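Local coordinates for acyl-CoA synthetase (AMP-forming)/AMP-acid ligase II-like protein (Dyadobacter fermentans, PDB 4GS5) that probably activates carboxylic acids with ATP and joins them to coenzyme A, at residues Phe124-Leu138 against Leu150-Leu164. Numbering follows the deposited sequence. Where two conformers were deposited one is given.
With EDO (1,2-ethanediol), chain B.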
ATOM      1  N   PHE A 124      -7.811  -0.039 -25.150  1.00 30.85           N
ATOM      2  CA  PHE A 124      -8.236   0.877 -24.100  1.00 28.27           C
ATOM      3  C   PHE A 124      -7.270   2.023 -23.885  1.00 34.38           C
ATOM      4  O   PHE A 124      -6.137   1.991 -24.375  1.00 34.99           O
ATOM      5  CB  PHE A 124      -8.453   0.096 -22.802  1.00 28.73           C
ATOM      6  CG  PHE A 124      -9.398  -1.042 -22.966  1.00 33.13           C
ATOM      7  CD1 PHE A 124     -10.758  -0.807 -23.052  1.00 39.09           C
ATOM      8  CD2 PHE A 124      -8.933  -2.340 -23.093  1.00 37.06           C
ATOM      9  CE1 PHE A 124     -11.652  -1.859 -23.240  1.00 41.33           C
ATOM     10  CE2 PHE A 124      -9.819  -3.398 -23.271  1.00 40.20           C
ATOM     11  CZ  PHE A 124     -11.176  -3.153 -23.350  1.00 44.19           C
ATOM     12  N   ASP A 125      -7.740   3.038 -23.164  1.00 33.43           N
ATOM     13  CA  ASP A 125      -6.931   4.195 -22.815  1.00 30.04           C
ATOM     14  C   ASP A 125      -6.551   4.145 -21.355  1.00 29.05           C
ATOM     15  O   ASP A 125      -5.665   4.866 -20.915  1.00 25.08           O
ATOM     16  CB  ASP A 125      -7.697   5.489 -23.086  1.00 28.37           C
ATOM     17  CG  ASP A 125      -8.071   5.648 -24.557  1.00 31.92           C
ATOM     18  OD1 ASP A 125      -7.209   5.416 -25.427  1.00 34.81           O
ATOM     19  OD2 ASP A 125      -9.240   5.974 -24.843  1.00 28.66           O
ATOM     20  N   PHE A 126      -7.255   3.309 -20.600  1.00 21.73           N
ATOM     21  CA  PHE A 126      -7.051   3.254 -19.176  1.00 21.70           C
ATOM     22  C   PHE A 126      -7.635   1.984 -18.570  1.00 22.29           C
ATOM     23  O   PHE A 126      -8.726   1.540 -18.937  1.00 25.94           O
ATOM     24  CB  PHE A 126      -7.662   4.469 -18.487  1.00 20.11           C
ATOM     25  CG  PHE A 126      -7.469   4.456 -17.003  1.00 23.01           C
ATOM     26  CD1 PHE A 126      -6.202   4.519 -16.466  1.00 25.03           C
ATOM     27  CD2 PHE A 126      -8.556   4.362 -16.147  1.00 29.24           C
ATOM     28  CE1 PHE A 126      -6.005   4.497 -15.089  1.00 26.48           C
ATOM     29  CE2 PHE A 126      -8.371   4.344 -14.773  1.00 28.93           C
ATOM     30  CZ  PHE A 126      -7.097   4.412 -14.247  1.00 27.49           C
ATOM     31  N   VAL A 127      -6.902   1.400 -17.641  1.00 22.81           N
ATOM     32  CA  VAL A 127      -7.439   0.285 -16.871  1.00 27.22           C
ATOM     33  C   VAL A 127      -6.878   0.316 -15.465  1.00 29.53           C
ATOM     34  O   VAL A 127      -5.686   0.611 -15.279  1.00 28.10           O
ATOM     35  CB  VAL A 127      -7.112  -1.065 -17.516  1.00 28.85           C
ATOM     36  CG1 VAL A 127      -5.607  -1.234 -17.650  1.00 31.32           C
ATOM     37  CG2 VAL A 127      -7.726  -2.216 -16.691  1.00 26.40           C
ATOM     38  N   ALA A 128      -7.720   0.017 -14.472  1.00 26.13           N
ATOM     39  CA  ALA A 128      -7.208  -0.152 -13.108  1.00 26.93           C
ATOM     40  C   ALA A 128      -7.274  -1.628 -12.777  1.00 28.26           C
ATOM     41  O   ALA A 128      -8.253  -2.292 -13.101  1.00 28.56           O
ATOM     42  CB  ALA A 128      -8.013   0.666 -12.108  1.00 25.58           C
HETATM   43  N   MSE A 129      -6.232  -2.160 -12.154  1.00 29.75           N
HETATM   44  CA  MSE A 129      -6.224  -3.577 -11.854  1.00 31.40           C
HETATM   45  C   MSE A 129      -5.296  -3.874 -10.695  1.00 28.35           C
HETATM   46  O   MSE A 129      -4.624  -2.974 -10.193  1.00 27.27           O
HETATM   47  CB  MSE A 129      -5.851  -4.386 -13.104  1.00 31.95           C
HETATM   48  CG  MSE A 129      -4.434  -4.196 -13.609  1.00 32.58           C
HETATM   49 SE   MSE A 129      -4.107  -5.223 -15.273  0.67 46.99          SE
HETATM   50  CE  MSE A 129      -5.539  -4.525 -16.362  1.00 64.71           C
ATOM     51  N   VAL A 130      -5.305  -5.121 -10.226  1.00 23.00           N
ATOM     52  CA  VAL A 130      -4.370  -5.517  -9.183  1.00 23.02           C
ATOM     53  C   VAL A 130      -3.144  -6.098  -9.865  1.00 28.77           C
ATOM     54  O   VAL A 130      -3.217  -6.503 -11.025  1.00 27.94           O
ATOM     55  CB  VAL A 130      -4.960  -6.515  -8.148  1.00 32.59           C
ATOM     56  CG1 VAL A 130      -6.122  -5.866  -7.389  1.00 34.84           C
ATOM     57  CG2 VAL A 130      -5.385  -7.824  -8.814  1.00 35.53           C
ATOM     58  N   PRO A 131      -2.005  -6.100  -9.162  1.00 24.33           N
ATOM     59  CA  PRO A 131      -0.728  -6.514  -9.752  1.00 24.90           C
ATOM     60  C   PRO A 131      -0.778  -7.919 -10.341  1.00 29.20           C
ATOM     61  O   PRO A 131      -0.202  -8.152 -11.406  1.00 27.87           O
ATOM     62  CB  PRO A 131       0.233  -6.487  -8.552  1.00 30.90           C
ATOM     63  CG  PRO A 131      -0.326  -5.389  -7.683  1.00 30.89           C
ATOM     64  CD  PRO A 131      -1.836  -5.530  -7.814  1.00 27.94           C
HETATM   65  N   MSE A 132      -1.454  -8.845  -9.659  1.00 24.58           N
HETATM   66  CA  MSE A 132      -1.570 -10.193 -10.174  1.00 29.73           C
HETATM   67  C   MSE A 132      -2.274 -10.238 -11.530  1.00 30.10           C
HETATM   68  O   MSE A 132      -1.993 -11.107 -12.362  1.00 31.18           O
HETATM   69  CB  MSE A 132      -2.319 -11.081  -9.186  1.00 30.22           C
HETATM   70  CG  MSE A 132      -1.972 -12.516  -9.347  1.00 36.30           C
HETATM   71 SE   MSE A 132      -2.569 -13.554  -7.835  0.48 36.48          SE
HETATM   72  CE  MSE A 132      -1.062 -13.316  -6.621  1.00 45.89           C
ATOM     73  N   GLN A 133      -3.204  -9.322 -11.751  1.00 23.63           N
ATOM     74  CA  GLN A 133      -3.872  -9.284 -13.052  1.00 28.69           C
ATOM     75  C   GLN A 133      -2.916  -8.889 -14.168  1.00 29.22           C
ATOM     76  O   GLN A 133      -2.989  -9.424 -15.278  1.00 28.33           O
ATOM     77  CB  GLN A 133      -5.094  -8.369 -13.037  1.00 26.63           C
ATOM     78  CG  GLN A 133      -6.303  -9.004 -12.340  1.00 30.27           C
ATOM     79  CD  GLN A 133      -7.442  -8.021 -12.186  1.00 33.58           C
ATOM     80  OE1 GLN A 133      -7.239  -6.888 -11.753  1.00 27.73           O
ATOM     81  NE2 GLN A 133      -8.646  -8.442 -12.549  1.00 32.13           N
ATOM     82  N   LEU A 134      -2.011  -7.952 -13.885  1.00 23.54           N
ATOM     83  CA  LEU A 134      -1.065  -7.547 -14.915  1.00 26.63           C
ATOM     84  C   LEU A 134      -0.050  -8.659 -15.148  1.00 26.40           C
ATOM     85  O   LEU A 134       0.369  -8.920 -16.271  1.00 30.39           O
ATOM     86  CB  LEU A 134      -0.342  -6.258 -14.524  1.00 29.03           C
ATOM     87  CG  LEU A 134       0.707  -5.751 -15.511  1.00 31.47           C
ATOM     88  CD1 LEU A 134       0.065  -5.528 -16.876  1.00 30.50           C
ATOM     89  CD2 LEU A 134       1.334  -4.458 -14.974  1.00 28.62           C
ATOM     90  N   GLN A 135       0.358  -9.324 -14.081  1.00 26.06           N
ATOM     91  CA  GLN A 135       1.325 -10.406 -14.213  0.59 28.54           C
ATOM     92  C   GLN A 135       0.727 -11.545 -15.034  1.00 30.14           C
ATOM     93  O   GLN A 135       1.433 -12.205 -15.793  1.00 30.24           O
ATOM     94  CB  GLN A 135       1.770 -10.911 -12.839  0.59 29.90           C
ATOM     95  CG  GLN A 135       3.116 -11.659 -12.848  0.59 34.31           C
ATOM     96  CD  GLN A 135       2.976 -13.145 -13.110  0.59 39.33           C
ATOM     97  OE1 GLN A 135       1.876 -13.695 -13.076  0.59 36.30           O
ATOM     98  NE2 GLN A 135       4.103 -13.812 -13.355  0.59 46.34           N
ATOM     99  N   SER A 136      -0.580 -11.776 -14.866  1.00 33.84           N
ATOM    100  CA  SER A 136      -1.276 -12.858 -15.575  1.00 36.88           C
ATOM    101  C   SER A 136      -1.311 -12.574 -17.066  1.00 37.14           C
ATOM    102  O   SER A 136      -1.068 -13.455 -17.880  1.00 40.29           O
ATOM    103  CB  SER A 136      -2.719 -13.017 -15.080  1.00 44.04           C
ATOM    104  OG  SER A 136      -2.780 -13.728 -13.859  1.00 51.61           O
ATOM    105  N   ILE A 137      -1.651 -11.340 -17.411  1.00 34.80           N
ATOM    106  CA  ILE A 137      -1.639 -10.909 -18.799  1.00 32.36           C
ATOM    107  C   ILE A 137      -0.258 -11.121 -19.418  1.00 31.22           C
ATOM    108  O   ILE A 137      -0.144 -11.605 -20.537  1.00 34.76           O
ATOM    109  CB  ILE A 137      -2.013  -9.429 -18.923  1.00 32.03           C
ATOM    110  CG1 ILE A 137      -3.502  -9.233 -18.637  1.00 32.29           C
ATOM    111  CG2 ILE A 137      -1.628  -8.899 -20.304  1.00 34.79           C
ATOM    112  CD1 ILE A 137      -3.903  -7.774 -18.495  1.00 34.77           C
ATOM    113  N   LEU A 138       0.782 -10.761 -18.677  1.00 29.85           N
ATOM    114  CA  LEU A 138       2.160 -10.884 -19.154  1.00 34.59           C
ATOM    115  C   LEU A 138       2.661 -12.326 -19.281  1.00 40.85           C
ATOM    116  O   LEU A 138       3.565 -12.602 -20.073  1.00 45.64           O
ATOM    117  CB  LEU A 138       3.101 -10.095 -18.241  1.00 34.77           C
ATOM    118  CG  LEU A 138       2.912  -8.583 -18.312  1.00 33.91           C
ATOM    119  CD1 LEU A 138       3.557  -7.900 -17.109  1.00 29.66           C
ATOM    120  CD2 LEU A 138       3.487  -8.061 -19.631  1.00 35.59           C
ATOM    121  N   LEU A 150      -3.762  -2.042 -23.166  1.00 27.59           N
ATOM    122  CA  LEU A 150      -4.320  -1.471 -21.936  1.00 27.70           C
ATOM    123  C   LEU A 150      -4.214   0.062 -21.912  1.00 31.67           C
ATOM    124  O   LEU A 150      -4.952   0.722 -21.170  1.00 27.78           O
ATOM    125  CB  LEU A 150      -3.647  -2.059 -20.699  1.00 27.41           C
ATOM    126  CG  LEU A 150      -3.830  -3.565 -20.464  1.00 28.33           C
ATOM    127  CD1 LEU A 150      -2.958  -4.040 -19.302  1.00 29.15           C
ATOM    128  CD2 LEU A 150      -5.290  -3.910 -20.209  1.00 29.70           C
ATOM    129  N   GLY A 151      -3.311   0.624 -22.725  1.00 27.88           N
ATOM    130  CA  GLY A 151      -3.119   2.076 -22.781  1.00 29.28           C
ATOM    131  C   GLY A 151      -2.287   2.636 -21.630  1.00 31.39           C
ATOM    132  O   GLY A 151      -1.129   3.053 -21.799  1.00 26.86           O
ATOM    133  N   LYS A 152      -2.880   2.671 -20.445  1.00 26.59           N
ATOM    134  CA  LYS A 152      -2.152   3.123 -19.261  1.00 25.24           C
ATOM    135  C   LYS A 152      -2.754   2.442 -18.038  1.00 25.29           C
ATOM    136  O   LYS A 152      -3.977   2.327 -17.934  1.00 23.38           O
ATOM    137  CB  LYS A 152      -2.123   4.662 -19.191  1.00 32.20           C
ATOM    138  CG  LYS A 152      -2.791   5.330 -18.035  1.00 35.66           C
ATOM    139  CD  LYS A 152      -2.356   6.821 -17.874  1.00 22.18           C
ATOM    140  CE  LYS A 152      -2.053   7.517 -19.179  1.00 26.12           C
ATOM    141  NZ  LYS A 152      -1.984   9.011 -18.963  1.00 31.32           N
ATOM    142  N   VAL A 153      -1.900   1.929 -17.159  1.00 24.44           N
ATOM    143  CA  VAL A 153      -2.357   1.035 -16.096  1.00 24.18           C
ATOM    144  C   VAL A 153      -2.172   1.637 -14.706  1.00 29.74           C
ATOM    145  O   VAL A 153      -1.074   2.112 -14.352  1.00 26.57           O
ATOM    146  CB  VAL A 153      -1.584  -0.295 -16.141  1.00 26.43           C
ATOM    147  CG1 VAL A 153      -2.017  -1.200 -14.994  1.00 23.71           C
ATOM    148  CG2 VAL A 153      -1.784  -0.988 -17.477  1.00 23.91           C
ATOM    149  N   LEU A 154      -3.246   1.646 -13.927  1.00 26.21           N
ATOM    150  CA  LEU A 154      -3.144   1.980 -12.515  1.00 21.73           C
ATOM    151  C   LEU A 154      -3.281   0.704 -11.681  1.00 26.04           C
ATOM    152  O   LEU A 154      -4.302   0.003 -11.757  1.00 23.58           O
ATOM    153  CB  LEU A 154      -4.216   2.994 -12.127  1.00 22.72           C
ATOM    154  CG  LEU A 154      -4.224   3.341 -10.641  1.00 26.41           C
ATOM    155  CD1 LEU A 154      -2.954   4.054 -10.256  1.00 20.73           C
ATOM    156  CD2 LEU A 154      -5.428   4.180 -10.292  1.00 32.16           C
ATOM    157  N   LEU A 155      -2.238   0.386 -10.913  1.00 22.08           N
ATOM    158  CA  LEU A 155      -2.261  -0.784 -10.056  1.00 22.40           C
ATOM    159  C   LEU A 155      -2.680  -0.436  -8.635  1.00 27.08           C
ATOM    160  O   LEU A 155      -2.239   0.570  -8.096  1.00 22.07           O
ATOM    161  CB  LEU A 155      -0.874  -1.453 -10.037  1.00 22.97           C
ATOM    162  CG  LEU A 155      -0.375  -2.019 -11.376  1.00 23.33           C
ATOM    163  CD1 LEU A 155       1.029  -2.599 -11.249  1.00 21.53           C
ATOM    164  CD2 LEU A 155      -1.349  -3.088 -11.892  1.00 24.24           C
ATOM    165  N   GLY A 156      -3.540  -1.271  -8.041  1.00 29.17           N
ATOM    166  CA  GLY A 156      -3.871  -1.188  -6.624  1.00 31.83           C
ATOM    167  C   GLY A 156      -3.125  -2.264  -5.830  1.00 31.56           C
ATOM    168  O   GLY A 156      -2.010  -2.633  -6.210  1.00 36.00           O
ATOM    169  N   GLY A 157      -3.703  -2.744  -4.726  1.00 30.79           N
ATOM    170  CA  GLY A 157      -3.107  -3.841  -3.948  1.00 33.63           C
ATOM    171  C   GLY A 157      -1.700  -3.565  -3.392  1.00 33.17           C
ATOM    172  O   GLY A 157      -1.264  -2.411  -3.352  1.00 31.96           O
ATOM    173  N   ALA A 158      -0.990  -4.614  -2.963  1.00 36.15           N
ATOM    174  CA  ALA A 158       0.314  -4.451  -2.305  1.00 37.15           C
ATOM    175  C   ALA A 158       1.366  -3.975  -3.311  1.00 40.30           C
ATOM    176  O   ALA A 158       1.224  -4.230  -4.510  1.00 38.39           O
ATOM    177  CB  ALA A 158       0.762  -5.767  -1.611  1.00 34.05           C
ATOM    178  N   PRO A 159       2.404  -3.248  -2.835  1.00 41.05           N
ATOM    179  CA  PRO A 159       3.480  -2.844  -3.750  1.00 40.52           C
ATOM    180  C   PRO A 159       3.989  -4.057  -4.522  1.00 37.94           C
ATOM    181  O   PRO A 159       4.138  -5.153  -3.972  1.00 35.75           O
ATOM    182  CB  PRO A 159       4.557  -2.289  -2.814  1.00 42.17           C
ATOM    183  CG  PRO A 159       3.786  -1.768  -1.638  1.00 42.69           C
ATOM    184  CD  PRO A 159       2.628  -2.739  -1.467  1.00 45.31           C
ATOM    185  N   VAL A 160       4.193  -3.843  -5.811  1.00 34.63           N
ATOM    186  CA  VAL A 160       4.580  -4.870  -6.764  1.00 35.28           C
ATOM    187  C   VAL A 160       5.865  -5.601  -6.360  1.00 32.73           C
ATOM    188  O   VAL A 160       6.805  -4.981  -5.850  1.00 31.29           O
ATOM    189  CB  VAL A 160       4.742  -4.192  -8.130  1.00 38.19           C
ATOM    190  CG1 VAL A 160       5.513  -5.059  -9.108  1.00 45.91           C
ATOM    191  CG2 VAL A 160       3.366  -3.800  -8.672  1.00 34.43           C
ATOM    192  N   ASN A 161       5.911  -6.913  -6.561  1.00 28.40           N
ATOM    193  CA  ASN A 161       7.142  -7.645  -6.246  1.00 33.44           C
ATOM    194  C   ASN A 161       8.249  -7.416  -7.288  1.00 34.51           C
ATOM    195  O   ASN A 161       8.002  -6.860  -8.365  1.00 32.05           O
ATOM    196  CB  ASN A 161       6.898  -9.145  -5.990  1.00 40.80           C
ATOM    197  CG  ASN A 161       6.352  -9.883  -7.215  1.00 45.64           C
ATOM    198  OD1 ASN A 161       6.827  -9.703  -8.335  1.00 45.44           O
ATOM    199  ND2 ASN A 161       5.341 -10.722  -6.994  1.00 48.17           N
ATOM    200  N   HIS A 162       9.463  -7.842  -6.950  1.00 30.93           N
ATOM    201  CA  HIS A 162      10.641  -7.532  -7.760  1.00 40.88           C
ATOM    202  C   HIS A 162      10.538  -8.004  -9.213  1.00 38.51           C
ATOM    203  O   HIS A 162      10.818  -7.235 -10.136  1.00 33.88           O
ATOM    204  CB  HIS A 162      11.908  -8.082  -7.108  1.00 48.04           C
ATOM    205  CG  HIS A 162      13.174  -7.548  -7.709  1.00 56.94           C
ATOM    206  ND1 HIS A 162      14.119  -8.363  -8.299  1.00 63.22           N
ATOM    207  CD2 HIS A 162      13.647  -6.286  -7.812  1.00 58.75           C
ATOM    208  CE1 HIS A 162      15.123  -7.623  -8.732  1.00 65.28           C
ATOM    209  NE2 HIS A 162      14.865  -6.359  -8.450  1.00 63.67           N
ATOM    210  N   ALA A 163      10.137  -9.255  -9.420  1.00 38.72           N
ATOM    211  CA  ALA A 163       9.969  -9.779 -10.780  1.00 37.46           C
ATOM    212  C   ALA A 163       8.928  -9.021 -11.619  1.00 35.47           C
ATOM    213  O   ALA A 163       9.138  -8.774 -12.808  1.00 34.44           O
ATOM    214  CB  ALA A 163       9.658 -11.287 -10.748  1.00 42.03           C
ATOM    215  N   LEU A 164       7.807  -8.635 -11.018  1.00 30.55           N
ATOM    216  CA  LEU A 164       6.816  -7.893 -11.773  1.00 30.45           C
ATOM    217  C   LEU A 164       7.321  -6.456 -11.998  1.00 28.33           C
ATOM    218  O   LEU A 164       7.115  -5.873 -13.058  1.00 29.92           O
ATOM    219  CB  LEU A 164       5.437  -7.927 -11.081  1.00 27.09           C
ATOM    220  CG  LEU A 164       4.365  -7.039 -11.703  1.00 24.10           C
ATOM    221  CD1 LEU A 164       4.059  -7.466 -13.127  1.00 22.53           C
ATOM    222  CD2 LEU A 164       3.055  -6.983 -10.869  1.00 25.99           C
TER
HETATM  223  C1  EDO B 422      -0.572  -9.210  -5.206  1.00 57.57           C
HETATM  224  O1  EDO B 422       0.228  -9.932  -6.150  1.00 62.43           O
HETATM  225  C2  EDO B 422      -1.455  -8.177  -5.909  1.00 47.90           C
HETATM  226  O2  EDO B 422      -2.440  -8.787  -6.754  1.00 32.52           O
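Val127 and Met129 stand beside Val153 and Leu155 on neighbouring parallel strands, and bond to the residues on either side of these. Val127 N donates to Lys152 O at 3.1 Å, and Leu154 N returns a bond to Val127 O. Met129 N then gives to Leu154 O at 2.9 Å, and Gly156 N reaches Met129 O. That last bond carries the ladder one residue past strand 153-155.

Apolar packing fills the sheet face that carries Val127, Met129, Val153 and Leu155. Leu150 comes in from before its strand, and its CD2 meets Val127 CG1 at 3.7 Å. The selenomethionine Met129 bends at chi3 (55°), which turns CE back to both methyls of Leu150. Met129 CG rests on Leu155 CD2 at 3.7 Å. From helix 131-139, Leu134 touches Leu150 with CD1 and Leu155 with CD2, while Ile137 CD1 meets Leu150 CD1. Leu164 reaches the same helix: CD2 lies 3.7 Å from Pro131 CB, and CD1 touches Leu138 CD1.

On the other sheet face, the Phe126 ring lies beside Leu154 CB. Lys152 CG comes to the ring edge in plane, 3.8 Å from CD1.

Side-chain bonds mark both helix starts: Gln133 OE1 accepts from Val130 N, and Asn161 OD1 caps the next helix by accepting from Leu164 N at 3.0 Å.

Strand 126-129, helix 131-139 and strand 153-155 form a right-handed beta-alpha-beta unit. Strand 80-83 flanks it beside 126-129, and strand 175-180 beside 153-155. Helix 162-169 packs against helix 131-139, with Ile168 touching Leu134 and Leu155.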